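PDB 3FDH: SusD homolog, which probably binds glycans at the outer membrane as a SusD/RagB-family protein, helping to capture sugars for uptake. Local coordinates for residues Y51-D56 with A305-P310. Sequence-based numbering, arbitrary orientation.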
# COMPACT_ATOMS: atom_id res chain seq x y z
N TYR A 51 5.37 -8.57 -6.64
CA TYR A 51 6.31 -8.44 -5.50
C TYR A 51 6.56 -9.83 -4.87
O TYR A 51 7.61 -10.13 -4.25
CB TYR A 51 5.70 -7.58 -4.43
CG TYR A 51 5.86 -6.09 -4.61
CD1 TYR A 51 6.90 -5.56 -5.39
CD2 TYR A 51 5.02 -5.20 -3.91
CE1 TYR A 51 7.08 -4.17 -5.50
CE2 TYR A 51 5.19 -3.84 -4.01
CZ TYR A 51 6.23 -3.32 -4.76
OH TYR A 51 6.36 -1.94 -4.85
N GLU A 52 5.53 -10.64 -5.03
CA GLU A 52 5.45 -12.02 -4.54
C GLU A 52 4.67 -12.86 -5.48
O GLU A 52 3.90 -12.35 -6.30
CB GLU A 52 4.82 -12.11 -3.13
CG GLU A 52 5.46 -11.22 -2.04
CD GLU A 52 6.87 -11.55 -1.62
OE1 GLU A 52 7.36 -12.66 -1.89
OE2 GLU A 52 7.47 -10.68 -0.93
N VAL A 53 4.83 -14.16 -5.28
CA VAL A 53 4.10 -15.16 -6.06
C VAL A 53 3.18 -15.95 -5.15
O VAL A 53 3.57 -16.43 -4.09
CB VAL A 53 5.05 -16.12 -6.83
CG1 VAL A 53 4.26 -17.10 -7.69
CG2 VAL A 53 6.02 -15.32 -7.71
N GLY A 54 1.91 -16.02 -5.52
CA GLY A 54 0.97 -16.84 -4.76
C GLY A 54 1.24 -18.29 -5.14
O GLY A 54 1.13 -18.66 -6.31
N VAL A 55 1.54 -19.10 -4.13
CA VAL A 55 1.99 -20.50 -4.36
C VAL A 55 1.07 -21.58 -3.76
O VAL A 55 1.19 -22.76 -4.05
CB VAL A 55 3.49 -20.70 -3.88
CG1 VAL A 55 4.50 -19.87 -4.75
CG2 VAL A 55 3.65 -20.41 -2.35
N ASP A 56 0.14 -21.15 -2.93
CA ASP A 56 -0.80 -22.09 -2.32
C ASP A 56 -2.22 -21.53 -2.13
O ASP A 56 -2.42 -20.35 -1.88
CB ASP A 56 -0.27 -22.58 -0.97
CG ASP A 56 -1.05 -23.77 -0.45
OD1 ASP A 56 -1.07 -24.82 -1.11
OD2 ASP A 56 -1.66 -23.65 0.63
N ALA A 305 9.86 -18.65 -7.42
CA ALA A 305 8.60 -19.04 -8.05
C ALA A 305 8.39 -18.29 -9.38
O ALA A 305 8.61 -17.06 -9.45
CB ALA A 305 7.43 -18.82 -7.08
N PRO A 306 7.98 -19.02 -10.42
CA PRO A 306 7.72 -18.37 -11.69
C PRO A 306 6.40 -17.65 -11.65
O PRO A 306 5.34 -18.21 -11.34
CB PRO A 306 7.64 -19.53 -12.68
CG PRO A 306 7.17 -20.67 -11.87
CD PRO A 306 7.77 -20.48 -10.51
N ASN A 307 6.46 -16.36 -11.98
CA ASN A 307 5.25 -15.54 -11.93
C ASN A 307 4.19 -16.07 -12.85
O ASN A 307 4.44 -16.34 -14.02
CB ASN A 307 5.56 -14.09 -12.31
CG ASN A 307 6.69 -13.53 -11.51
OD1 ASN A 307 7.86 -13.68 -11.90
ND2 ASN A 307 6.38 -13.00 -10.30
N GLY A 308 3.01 -16.26 -12.29
CA GLY A 308 1.89 -16.77 -13.06
C GLY A 308 1.83 -18.25 -13.36
O GLY A 308 0.85 -18.71 -13.97
N SER A 309 2.83 -19.02 -12.96
CA SER A 309 2.86 -20.45 -13.26
C SER A 309 3.58 -21.36 -12.24
O SER A 309 4.18 -22.36 -12.62
CB SER A 309 3.49 -20.66 -14.67
OG SER A 309 4.89 -20.40 -14.65
N PRO A 310 3.52 -21.03 -10.93
CA PRO A 310 4.15 -22.00 -10.04
C PRO A 310 3.38 -23.30 -9.87
O PRO A 310 2.19 -23.40 -10.17
CB PRO A 310 4.07 -21.31 -8.68
CG PRO A 310 2.78 -20.59 -8.75
CD PRO A 310 2.71 -20.07 -10.19
O HOH W 1 3.89 -12.89 -9.03
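The side-chain amide of N307 receives V53 over one face: methyl CG2 of V53 stands above the nitrogen ND2 at 3.5 Å. The polar ends of the amide serve other partners, OD1 accepting from S266 N and ND2 donating to S264 OG and to a water 2.8 Å from ND2. That water donates to E52 O. No hydrogen bond joins the segments directly; this water is one bridge, and the carboxylate of E63 is another. Asparagine suits this place because its flat face tolerates a methyl while its donor and acceptor fix its rotation.

The other flat group, the ring of P310, is met at CG in two ways. V53 CG1 meets P310 CG at 3.9 Å from obliquely above the ring, beyond its rim rather than over its middle, whereas G54 O approaches the ring edge at 3.5 Å from the same CG. This buried carbonyl oxygen has no hydrogen-bonding partner. V53 serves both flat groups because it is branched: CG1, anti to the backbone N (chi1 -177°), turns to P310 and A305 CB, and CG2, beside that N, to the N307 amide and A305 O. A305 CB packs against V53 CB (3.6 Å), a methyl being short enough for so close an approach, and V55 CG1 adds a further apolar touch at 3.9 Å from A305 CB.

Residues P306 to S309 form a type II turn, closed by S309 N to P306 O at 3.1 Å, with G308 supplying the positive phi (78°). E63 of helix 57-63 ties turn to strand, accepting from G308 N and G54 N. Strand 52-54 pairs antiparallel with strand 261-263, whose G262 bonds to V53 and A263 to A305, so both segments border that strand.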